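Ribonucleoside-diphosphate reductase small chain 2 (Saccharomyces cerevisiae, PDB 1JK0) supports the biosynthesis of deoxyribonucleotides from ribonucleotides as a reductase small subunit required for proper folding of RNR2 and its assembly with the large subunits. Local coordinates at residues B[14-22]-B[171-179]; B[156-167]-B[246-257]. All blocks are in the same frame, centred on the assembly; numbering follows the deposited sequence.

How the contacts relate
Both contacts involve helices 155-166 and 175-188, which follow one another, and their segments alternate along the sequence. Each is partly buried, but contact 2 lies deeper, its centre about 13 Å from that of the chain, whereas contact 1 is peripheral, about 22 Å centre to centre. Contact 2 pairs two antiparallel helices lengthwise, with apolar packing in the middle and polar pairs along one flank and near one end. Contact 1 sets the N-terminal helix 13-21 against the start of helix 175-188, where charges and helix-end bonds surround one leucine. Helix 240-258, half of contact 2, also reaches contact 1 through I242, and S173 and R178 pack on the carbonyl oxygen of W167.

Contact 1: residues B[14-22]-B[171-179]; sequences ERHDMKEAE and DDSLYAERL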
loop_
_atom_site.group_PDB
_atom_site.type_symbol
_atom_site.label_atom_id
_atom_site.label_comp_id
_atom_site.label_asym_id
_atom_site.label_seq_id
_atom_site.Cartn_x
_atom_site.Cartn_y
_atom_site.Cartn_z
ATOM N N GLU B 14 -1.914 -22.120 -31.415
ATOM C CA GLU B 14 -1.589 -20.697 -31.282
ATOM C C GLU B 14 -1.464 -20.213 -29.840
ATOM O O GLU B 14 -0.676 -19.313 -29.552
ATOM C CB GLU B 14 -2.609 -19.828 -32.039
ATOM C CG GLU B 14 -4.074 -20.205 -31.866
ATOM C CD GLU B 14 -5.000 -19.344 -32.729
ATOM O OE1 GLU B 14 -5.192 -18.153 -32.398
ATOM O OE2 GLU B 14 -5.527 -19.855 -33.749
ATOM N N ARG B 15 -2.234 -20.802 -28.934
ATOM C CA ARG B 15 -2.138 -20.413 -27.537
ATOM C C ARG B 15 -0.723 -20.728 -27.052
ATOM O O ARG B 15 -0.183 -20.032 -26.199
ATOM C CB ARG B 15 -3.164 -21.168 -26.694
ATOM C CG ARG B 15 -3.106 -20.819 -25.216
ATOM C CD ARG B 15 -4.182 -21.540 -24.411
ATOM N NE ARG B 15 -5.531 -21.118 -24.788
ATOM C CZ ARG B 15 -6.638 -21.548 -24.186
ATOM N NH1 ARG B 15 -6.558 -22.409 -23.178
ATOM N NH2 ARG B 15 -7.830 -21.126 -24.592
ATOM N N HIS B 16 -0.122 -21.777 -27.606
ATOM C CA HIS B 16 1.243 -22.162 -27.232
ATOM C C HIS B 16 2.253 -21.077 -27.628
ATOM O O HIS B 16 3.251 -20.861 -26.930
ATOM C CB HIS B 16 1.645 -23.477 -27.911
ATOM C CG HIS B 16 3.084 -23.843 -27.711
ATOM N ND1 HIS B 16 3.573 -24.319 -26.512
ATOM C CD2 HIS B 16 4.149 -23.754 -28.542
ATOM C CE1 HIS B 16 4.878 -24.504 -26.613
ATOM N NE2 HIS B 16 5.253 -24.167 -27.833
ATOM N N ASP B 17 1.991 -20.413 -28.754
ATOM C CA ASP B 17 2.862 -19.357 -29.258
ATOM C C ASP B 17 2.762 -18.090 -28.415
ATOM O O ASP B 17 3.776 -17.456 -28.110
ATOM C CB ASP B 17 2.519 -19.038 -30.714
ATOM C CG ASP B 17 2.855 -20.185 -31.660
ATOM O OD1 ASP B 17 2.746 -19.989 -32.889
ATOM O OD2 ASP B 17 3.227 -21.280 -31.180
ATOM N N MET B 18 1.539 -17.723 -28.038
ATOM C CA MET B 18 1.316 -16.543 -27.215
ATOM C C MET B 18 2.063 -16.734 -25.890
ATOM O O MET B 18 2.666 -15.803 -25.360
ATOM C CB MET B 18 -0.179 -16.358 -26.967
ATOM C CG MET B 18 -0.601 -14.906 -26.836
ATOM S SD MET B 18 -2.398 -14.640 -26.732
ATOM C CE MET B 18 -2.532 -13.984 -25.108
ATOM N N LYS B 19 2.027 -17.952 -25.361
ATOM C CA LYS B 19 2.715 -18.263 -24.113
ATOM C C LYS B 19 4.211 -17.938 -24.233
ATOM O O LYS B 19 4.833 -17.474 -23.278
ATOM C CB LYS B 19 2.554 -19.748 -23.762
ATOM C CG LYS B 19 1.114 -20.240 -23.581
ATOM C CD LYS B 19 1.062 -21.774 -23.528
ATOM C CE LYS B 19 -0.363 -22.307 -23.375
ATOM N NZ LYS B 19 -0.940 -22.087 -22.014
ATOM N N GLU B 20 4.792 -18.188 -25.401
ATOM C CA GLU B 20 6.211 -17.918 -25.586
ATOM C C GLU B 20 6.421 -16.461 -25.952
ATOM O O GLU B 20 7.511 -15.915 -25.783
ATOM C CB GLU B 20 6.780 -18.795 -26.695
ATOM C CG GLU B 20 8.083 -19.460 -26.325
ATOM C CD GLU B 20 7.898 -20.485 -25.219
ATOM O OE1 GLU B 20 7.066 -21.405 -25.402
ATOM O OE2 GLU B 20 8.582 -20.371 -24.174
ATOM N N ALA B 21 5.364 -15.842 -26.465
ATOM C CA ALA B 21 5.417 -14.451 -26.874
ATOM C C ALA B 21 5.262 -13.494 -25.692
ATOM O O ALA B 21 5.824 -12.403 -25.701
ATOM C CB ALA B 21 4.339 -14.172 -27.922
ATOM N N GLU B 22 4.508 -13.887 -24.672
ATOM C CA GLU B 22 4.330 -13.006 -23.529
ATOM C C GLU B 22 5.650 -12.467 -22.983
ATOM O O GLU B 22 5.655 -11.664 -22.060
ATOM C CB GLU B 22 3.573 -13.717 -22.409
ATOM C CG GLU B 22 2.166 -14.112 -22.771
ATOM C CD GLU B 22 1.338 -14.465 -21.552
ATOM O OE1 GLU B 22 1.842 -15.185 -20.663
ATOM O OE2 GLU B 22 0.174 -14.026 -21.490
ATOM N N ASP B 171 -3.713 -22.645 -14.148
ATOM C CA ASP B 171 -2.335 -22.467 -14.584
ATOM C C ASP B 171 -2.297 -22.262 -16.096
ATOM O O ASP B 171 -1.667 -21.335 -16.597
ATOM C CB ASP B 171 -1.501 -23.695 -14.199
ATOM C CG ASP B 171 -0.001 -23.480 -14.404
ATOM O OD1 ASP B 171 0.445 -23.400 -15.572
ATOM O OD2 ASP B 171 0.737 -23.391 -13.394
ATOM N N ASP B 172 -2.996 -23.124 -16.818
ATOM C CA ASP B 172 -3.027 -23.043 -18.266
ATOM C C ASP B 172 -3.832 -21.841 -18.751
ATOM O O ASP B 172 -4.904 -21.990 -19.343
ATOM C CB ASP B 172 -3.595 -24.343 -18.832
ATOM C CG ASP B 172 -3.695 -24.326 -20.335
ATOM O OD1 ASP B 172 -2.704 -23.935 -21.000
ATOM O OD2 ASP B 172 -4.767 -24.711 -20.848
ATOM N N SER B 173 -3.297 -20.650 -18.489
ATOM C CA SER B 173 -3.932 -19.394 -18.889
ATOM C C SER B 173 -2.895 -18.357 -19.326
ATOM O O SER B 173 -1.737 -18.417 -18.917
ATOM C CB SER B 173 -4.746 -18.822 -17.727
ATOM O OG SER B 173 -3.910 -18.535 -16.617
ATOM N N LEU B 174 -3.321 -17.410 -20.156
ATOM C CA LEU B 174 -2.440 -16.348 -20.636
ATOM C C LEU B 174 -2.860 -15.001 -20.052
ATOM O O LEU B 174 -4.038 -14.784 -19.757
ATOM C CB LEU B 174 -2.487 -16.273 -22.155
ATOM C CG LEU B 174 -1.845 -17.426 -22.923
ATOM C CD1 LEU B 174 -2.129 -17.262 -24.414
ATOM C CD2 LEU B 174 -0.353 -17.450 -22.660
ATOM N N TYR B 175 -1.896 -14.097 -19.903
ATOM C CA TYR B 175 -2.138 -12.771 -19.337
ATOM C C TYR B 175 -3.289 -12.025 -19.997
ATOM O O TYR B 175 -4.179 -11.501 -19.317
ATOM C CB TYR B 175 -0.870 -11.925 -19.426
ATOM C CG TYR B 175 -1.029 -10.543 -18.841
ATOM C CD1 TYR B 175 -1.350 -10.371 -17.499
ATOM C CD2 TYR B 175 -0.878 -9.404 -19.633
ATOM C CE1 TYR B 175 -1.521 -9.106 -16.959
ATOM C CE2 TYR B 175 -1.044 -8.135 -19.100
ATOM C CZ TYR B 175 -1.366 -7.994 -17.761
ATOM O OH TYR B 175 -1.529 -6.743 -17.221
ATOM N N ALA B 176 -3.269 -11.972 -21.323
ATOM C CA ALA B 176 -4.323 -11.286 -22.047
ATOM C C ALA B 176 -5.661 -11.887 -21.657
ATOM O O ALA B 176 -6.628 -11.164 -21.440
ATOM C CB ALA B 176 -4.105 -11.412 -23.536
ATOM N N GLU B 177 -5.711 -13.215 -21.566
ATOM C CA GLU B 177 -6.936 -13.900 -21.189
ATOM C C GLU B 177 -7.387 -13.486 -19.793
ATOM O O GLU B 177 -8.502 -12.973 -19.620
ATOM C CB GLU B 177 -6.737 -15.413 -21.252
ATOM C CG GLU B 177 -6.770 -15.960 -22.671
ATOM C CD GLU B 177 -6.426 -17.436 -22.748
ATOM O OE1 GLU B 177 -6.416 -17.971 -23.878
ATOM O OE2 GLU B 177 -6.160 -18.052 -21.689
ATOM N N ARG B 178 -6.519 -13.699 -18.806
ATOM C CA ARG B 178 -6.827 -13.336 -17.426
ATOM C C ARG B 178 -7.329 -11.899 -17.359
ATOM O O ARG B 178 -8.153 -11.560 -16.515
ATOM C CB ARG B 178 -5.588 -13.465 -16.542
ATOM C CG ARG B 178 -4.911 -14.819 -16.589
ATOM C CD ARG B 178 -4.008 -15.018 -15.380
ATOM N NE ARG B 178 -2.664 -14.461 -15.533
ATOM C CZ ARG B 178 -1.708 -15.026 -16.257
ATOM N NH1 ARG B 178 -1.951 -16.157 -16.899
ATOM N NH2 ARG B 178 -0.502 -14.479 -16.317
ATOM N N LEU B 179 -6.825 -11.048 -18.243
ATOM C CA LEU B 179 -7.261 -9.662 -18.256
ATOM C C LEU B 179 -8.734 -9.590 -18.645
ATOM O O LEU B 179 -9.542 -9.015 -17.923
ATOM C CB LEU B 179 -6.404 -8.854 -19.235
ATOM C CG LEU B 179 -5.606 -7.663 -18.698
ATOM C CD1 LEU B 179 -5.157 -7.874 -17.263
ATOM C CD2 LEU B 179 -4.420 -7.461 -19.602
HETATM O O HOH W 1 -1.123 -12.376 -22.953
#
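K19 and L174 mark the closest backbone approach, their CA atoms 6.5 Å apart, and the chains separate slightly toward E22 and Y175, whose CA atoms are 7.7 Å apart. D172 centres an inverse gamma turn that leads to L174, the N-cap residue of helix 175-188. The leucine side chain is directed at helix 13-21 and splits between two neighbours: CD1 rests against CB, SD and CE of M18, while CD2 lies on CG of K19. M18 is bent at its last torsion, carrying CE beyond the leucine to A176 CB at 3.4 Å.

E22, just past the end of helix 13-21, reaches the same helix start. Its OE2 uses the syn lone pair to accept from Y175 N (2.6 Å, 141° at the hydrogen), and a water bridges this oxygen to A176 N. The start of helix 175-188 is thus capped by both segments, for within the helix E177 OE2 takes L174 N from above the carboxylate plane. With E22 cut back to an alanine, Y175 N would probably lose its side-chain acceptor and the water on A176 N its other partner.

R15, K19, D172 and E177 form a salt-bridge network beside the leucine. K19, turned at its final torsion (chi4 -72°), brings NZ to D172 OD1 at 2.7 Å. R15 makes a long bridge at its guanidinium edge, NH1 to D172 OD2 at 3.7 Å, while E177 OE1 sits over a face, 3.4 Å from R15 NE, an attraction of charges alone. I242 of helix 240-258 touches both R15 and E177.

Contact 2: residues B[156-167]-B[246-257]; sequences EVKHKAAFIERW and IITEAVEIEKEY
A250 CB makes a CH-pi contact on one face of the F163 ring, 4.1 Å from the centroid, and W167 CD1 lies over the rim of the other. At the ring's edge, near its plane, are the carbonyl oxygen of I246 and CB of E249. The indole of W167 has I246 CG1 over one face and, toward the rim of the opposite face, CG of its neighbour R166, with E249 OE1 beside its edge at CZ2. R166 in turn holds its guanidinium between A162 O and the carboxylate of E249, both offset toward its rim; the carboxylate plane is turned 81° from it.

These groups line two antiparallel helices: the axes of segments 156-166 and 246-257 come within 9.6 Å, their directions 165° apart. F163 forms a knob in the hole made by I246, E249, A250 and I253, and I253 CD1 closes on F163 CB at 3.3 Å. The pairing belongs to the ferritin-like helical fold of the small subunit; helix 175-188 adds A184 against F163.

Toward the other end, Y257 passes alongside E156, going the opposite way. K160 runs out with CG opposite the backbone N (chi1 167°) and then bends at chi3, which lets NZ donate to Y257 OH at 2.7 Å. Its side chain is about 11 Å from that of Y131, the predicted active-site residue.

Apolar packing thus fills the middle, with the R166-E249 salt bridge along one flank, though E249 OE2 is placed with less certainty. Near the E156 end, the lysine bond is likely to fix the hydroxyl of the buried tyrosine against the facing helix.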
loop_
_atom_site.group_PDB
_atom_site.type_symbol
_atom_site.label_atom_id
_atom_site.label_comp_id
_atom_site.label_asym_id
_atom_site.label_seq_id
_atom_site.Cartn_x
_atom_site.Cartn_y
_atom_site.Cartn_z
ATOM N N GLU B 156 -25.121 -20.604 -6.947
ATOM C CA GLU B 156 -24.770 -19.469 -7.811
ATOM C C GLU B 156 -23.362 -18.901 -7.624
ATOM O O GLU B 156 -22.668 -18.618 -8.594
ATOM C CB GLU B 156 -25.804 -18.356 -7.634
ATOM C CG GLU B 156 -27.174 -18.675 -8.225
ATOM C CD GLU B 156 -27.603 -20.124 -8.016
ATOM O OE1 GLU B 156 -27.045 -21.024 -8.683
ATOM O OE2 GLU B 156 -28.496 -20.362 -7.178
ATOM N N VAL B 157 -22.947 -18.723 -6.376
ATOM C CA VAL B 157 -21.618 -18.202 -6.103
ATOM C C VAL B 157 -20.577 -19.228 -6.527
ATOM O O VAL B 157 -19.513 -18.866 -7.023
ATOM C CB VAL B 157 -21.413 -17.896 -4.600
ATOM C CG1 VAL B 157 -21.480 -19.174 -3.785
ATOM C CG2 VAL B 157 -20.068 -17.230 -4.389
ATOM N N LYS B 158 -20.883 -20.506 -6.324
ATOM C CA LYS B 158 -19.965 -21.581 -6.695
ATOM C C LYS B 158 -19.673 -21.546 -8.192
ATOM O O LYS B 158 -18.600 -21.962 -8.628
ATOM C CB LYS B 158 -20.548 -22.945 -6.315
ATOM C CG LYS B 158 -20.199 -23.427 -4.907
ATOM C CD LYS B 158 -20.778 -24.818 -4.654
ATOM C CE LYS B 158 -20.203 -25.465 -3.400
ATOM N NZ LYS B 158 -18.745 -25.755 -3.522
ATOM N N HIS B 159 -20.636 -21.045 -8.966
ATOM C CA HIS B 159 -20.503 -20.929 -10.419
ATOM C C HIS B 159 -19.626 -19.722 -10.754
ATOM O O HIS B 159 -18.898 -19.712 -11.755
ATOM C CB HIS B 159 -21.884 -20.759 -11.060
ATOM C CG HIS B 159 -22.814 -21.905 -10.806
ATOM N ND1 HIS B 159 -22.601 -23.165 -11.327
ATOM C CD2 HIS B 159 -23.949 -21.988 -10.074
ATOM C CE1 HIS B 159 -23.564 -23.974 -10.923
ATOM N NE2 HIS B 159 -24.394 -23.285 -10.162
ATOM N N LYS B 160 -19.726 -18.697 -9.913
ATOM C CA LYS B 160 -18.941 -17.485 -10.062
ATOM C C LYS B 160 -17.505 -17.879 -9.745
ATOM O O LYS B 160 -16.576 -17.552 -10.476
ATOM C CB LYS B 160 -19.433 -16.418 -9.068
ATOM C CG LYS B 160 -18.511 -15.203 -8.903
ATOM C CD LYS B 160 -19.057 -14.173 -7.908
ATOM C CE LYS B 160 -20.275 -13.432 -8.451
ATOM N NZ LYS B 160 -20.767 -12.363 -7.526
ATOM N N ALA B 161 -17.336 -18.610 -8.652
ATOM C CA ALA B 161 -16.019 -19.043 -8.235
ATOM C C ALA B 161 -15.364 -19.945 -9.278
ATOM O O ALA B 161 -14.135 -19.975 -9.390
ATOM C CB ALA B 161 -16.113 -19.765 -6.894
ATOM N N ALA B 162 -16.180 -20.675 -10.039
ATOM C CA ALA B 162 -15.660 -21.590 -11.060
ATOM C C ALA B 162 -15.096 -20.821 -12.241
ATOM O O ALA B 162 -14.063 -21.199 -12.803
ATOM C CB ALA B 162 -16.756 -22.535 -11.536
ATOM N N PHE B 163 -15.787 -19.747 -12.612
ATOM C CA PHE B 163 -15.366 -18.899 -13.715
ATOM C C PHE B 163 -13.953 -18.391 -13.434
ATOM O O PHE B 163 -13.054 -18.552 -14.255
ATOM C CB PHE B 163 -16.353 -17.740 -13.870
ATOM C CG PHE B 163 -15.968 -16.743 -14.926
ATOM C CD1 PHE B 163 -15.267 -15.589 -14.590
ATOM C CD2 PHE B 163 -16.330 -16.945 -16.249
ATOM C CE1 PHE B 163 -14.937 -14.649 -15.556
ATOM C CE2 PHE B 163 -16.004 -16.014 -17.220
ATOM C CZ PHE B 163 -15.307 -14.860 -16.872
ATOM N N ILE B 164 -13.754 -17.790 -12.266
ATOM C CA ILE B 164 -12.433 -17.296 -11.906
ATOM C C ILE B 164 -11.465 -18.480 -11.829
ATOM O O ILE B 164 -10.253 -18.322 -11.981
ATOM C CB ILE B 164 -12.460 -16.551 -10.545
ATOM C CG1 ILE B 164 -13.383 -15.336 -10.649
ATOM C CG2 ILE B 164 -11.059 -16.114 -10.154
ATOM C CD1 ILE B 164 -13.496 -14.528 -9.361
ATOM N N GLU B 165 -12.007 -19.673 -11.601
ATOM C CA GLU B 165 -11.187 -20.878 -11.509
ATOM C C GLU B 165 -10.818 -21.379 -12.901
ATOM O O GLU B 165 -9.902 -22.186 -13.060
ATOM C CB GLU B 165 -11.948 -21.980 -10.773
ATOM C CG GLU B 165 -11.160 -23.267 -10.626
ATOM C CD GLU B 165 -9.936 -23.091 -9.752
ATOM O OE1 GLU B 165 -8.846 -23.560 -10.147
ATOM O OE2 GLU B 165 -10.069 -22.487 -8.664
ATOM N N ARG B 166 -11.529 -20.878 -13.906
ATOM C CA ARG B 166 -11.318 -21.290 -15.288
ATOM C C ARG B 166 -10.258 -20.494 -16.055
ATOM O O ARG B 166 -9.275 -21.061 -16.538
ATOM C CB ARG B 166 -12.660 -21.231 -16.037
ATOM C CG ARG B 166 -12.708 -22.015 -17.344
ATOM C CD ARG B 166 -14.034 -21.824 -18.095
ATOM N NE ARG B 166 -15.200 -22.291 -17.345
ATOM C CZ ARG B 166 -15.959 -21.526 -16.563
ATOM N NH1 ARG B 166 -15.686 -20.237 -16.417
ATOM N NH2 ARG B 166 -16.996 -22.052 -15.927
ATOM N N TRP B 167 -10.451 -19.182 -16.161
ATOM C CA TRP B 167 -9.516 -18.349 -16.906
ATOM C C TRP B 167 -8.407 -17.660 -16.105
ATOM O O TRP B 167 -7.306 -17.473 -16.619
ATOM C CB TRP B 167 -10.285 -17.295 -17.698
ATOM C CG TRP B 167 -11.479 -17.823 -18.451
ATOM C CD1 TRP B 167 -12.765 -17.875 -18.005
ATOM C CD2 TRP B 167 -11.504 -18.314 -19.800
ATOM N NE1 TRP B 167 -13.593 -18.356 -18.995
ATOM C CE2 TRP B 167 -12.845 -18.632 -20.106
ATOM C CE3 TRP B 167 -10.524 -18.511 -20.781
ATOM C CZ2 TRP B 167 -13.231 -19.133 -21.349
ATOM C CZ3 TRP B 167 -10.910 -19.011 -22.021
ATOM C CH2 TRP B 167 -12.254 -19.315 -22.290
ATOM N N ILE B 246 -15.159 -16.036 -23.107
ATOM C CA ILE B 246 -14.983 -15.716 -21.693
ATOM C C ILE B 246 -16.127 -14.851 -21.164
ATOM O O ILE B 246 -16.627 -15.079 -20.063
ATOM C CB ILE B 246 -13.645 -14.993 -21.460
ATOM C CG1 ILE B 246 -12.502 -15.876 -21.961
ATOM C CG2 ILE B 246 -13.460 -14.688 -19.981
ATOM C CD1 ILE B 246 -11.141 -15.242 -21.865
ATOM N N ILE B 247 -16.540 -13.865 -21.955
ATOM C CA ILE B 247 -17.627 -12.976 -21.561
ATOM C C ILE B 247 -18.959 -13.708 -21.417
ATOM O O ILE B 247 -19.621 -13.618 -20.378
ATOM C CB ILE B 247 -17.819 -11.840 -22.580
ATOM C CG1 ILE B 247 -16.793 -10.739 -22.325
ATOM C CG2 ILE B 247 -19.240 -11.295 -22.498
ATOM C CD1 ILE B 247 -15.374 -11.154 -22.596
ATOM N N THR B 248 -19.353 -14.415 -22.472
ATOM C CA THR B 248 -20.605 -15.156 -22.481
ATOM C C THR B 248 -20.783 -15.907 -21.169
ATOM O O THR B 248 -21.780 -15.711 -20.469
ATOM C CB THR B 248 -20.652 -16.150 -23.654
ATOM O OG1 THR B 248 -20.647 -15.428 -24.888
ATOM C CG2 THR B 248 -21.913 -16.989 -23.594
ATOM N N GLU B 249 -19.814 -16.753 -20.834
ATOM C CA GLU B 249 -19.875 -17.526 -19.595
ATOM C C GLU B 249 -20.226 -16.675 -18.367
ATOM O O GLU B 249 -21.038 -17.089 -17.539
ATOM C CB GLU B 249 -18.547 -18.249 -19.351
ATOM C CG GLU B 249 -18.112 -19.139 -20.492
ATOM C CD GLU B 249 -16.993 -20.084 -20.099
ATOM O OE1 GLU B 249 -16.421 -20.727 -21.006
ATOM O OE2 GLU B 249 -16.693 -20.199 -18.890
ATOM N N ALA B 250 -19.613 -15.497 -18.252
ATOM C CA ALA B 250 -19.867 -14.600 -17.125
ATOM C C ALA B 250 -21.257 -13.996 -17.249
ATOM O O ALA B 250 -21.887 -13.642 -16.248
ATOM C CB ALA B 250 -18.822 -13.498 -17.077
ATOM N N VAL B 251 -21.736 -13.863 -18.478
ATOM C CA VAL B 251 -23.064 -13.321 -18.687
ATOM C C VAL B 251 -24.060 -14.388 -18.243
ATOM O O VAL B 251 -25.135 -14.076 -17.744
ATOM C CB VAL B 251 -23.295 -12.946 -20.166
ATOM C CG1 VAL B 251 -24.709 -12.438 -20.360
ATOM C CG2 VAL B 251 -22.296 -11.878 -20.586
ATOM N N GLU B 252 -23.689 -15.653 -18.410
ATOM C CA GLU B 252 -24.561 -16.743 -17.987
ATOM C C GLU B 252 -24.541 -16.842 -16.466
ATOM O O GLU B 252 -25.589 -16.977 -15.832
ATOM C CB GLU B 252 -24.111 -18.076 -18.595
ATOM C CG GLU B 252 -24.256 -18.163 -20.111
ATOM C CD GLU B 252 -23.670 -19.451 -20.676
ATOM O OE1 GLU B 252 -23.554 -19.560 -21.919
ATOM O OE2 GLU B 252 -23.328 -20.354 -19.877
ATOM N N ILE B 253 -23.349 -16.774 -15.884
ATOM C CA ILE B 253 -23.214 -16.857 -14.439
ATOM C C ILE B 253 -23.827 -15.616 -13.793
ATOM O O ILE B 253 -24.125 -15.619 -12.600
ATOM C CB ILE B 253 -21.729 -16.972 -14.007
ATOM C CG1 ILE B 253 -21.043 -18.132 -14.737
ATOM C CG2 ILE B 253 -21.640 -17.205 -12.499
ATOM C CD1 ILE B 253 -19.597 -18.366 -14.309
ATOM N N GLU B 254 -24.020 -14.554 -14.576
ATOM C CA GLU B 254 -24.608 -13.324 -14.041
ATOM C C GLU B 254 -26.127 -13.375 -14.027
ATOM O O GLU B 254 -26.741 -13.205 -12.978
ATOM C CB GLU B 254 -24.156 -12.102 -14.844
ATOM C CG GLU B 254 -24.990 -10.827 -14.606
ATOM C CD GLU B 254 -25.087 -10.420 -13.136
ATOM O OE1 GLU B 254 -24.117 -10.657 -12.387
ATOM O OE2 GLU B 254 -26.126 -9.842 -12.736
ATOM N N LYS B 255 -26.724 -13.594 -15.195
ATOM C CA LYS B 255 -28.177 -13.674 -15.321
ATOM C C LYS B 255 -28.706 -14.603 -14.240
ATOM O O LYS B 255 -29.731 -14.329 -13.607
ATOM C CB LYS B 255 -28.552 -14.233 -16.691
ATOM C CG LYS B 255 -27.937 -13.474 -17.849
ATOM C CD LYS B 255 -28.037 -14.254 -19.158
ATOM C CE LYS B 255 -27.304 -15.594 -19.073
ATOM N NZ LYS B 255 -27.161 -16.276 -20.395
ATOM N N GLU B 256 -27.982 -15.700 -14.036
ATOM C CA GLU B 256 -28.335 -16.706 -13.045
ATOM C C GLU B 256 -28.827 -16.110 -11.723
ATOM O O GLU B 256 -30.005 -15.765 -11.595
ATOM C CB GLU B 256 -27.134 -17.618 -12.797
ATOM C CG GLU B 256 -27.394 -18.733 -11.824
ATOM C CD GLU B 256 -26.174 -19.594 -11.624
ATOM O OE1 GLU B 256 -25.687 -20.158 -12.624
ATOM O OE2 GLU B 256 -25.700 -19.700 -10.473
ATOM N N TYR B 257 -27.931 -15.977 -10.745
ATOM C CA TYR B 257 -28.322 -15.445 -9.441
ATOM C C TYR B 257 -28.984 -14.060 -9.484
ATOM O O TYR B 257 -29.744 -13.697 -8.578
ATOM C CB TYR B 257 -27.124 -15.458 -8.463
ATOM C CG TYR B 257 -25.963 -14.516 -8.747
ATOM C CD1 TYR B 257 -26.104 -13.138 -8.611
ATOM C CD2 TYR B 257 -24.702 -15.014 -9.089
ATOM C CE1 TYR B 257 -25.023 -12.281 -8.801
ATOM C CE2 TYR B 257 -23.615 -14.162 -9.281
ATOM C CZ TYR B 257 -23.785 -12.797 -9.136
ATOM O OH TYR B 257 -22.725 -11.937 -9.322
#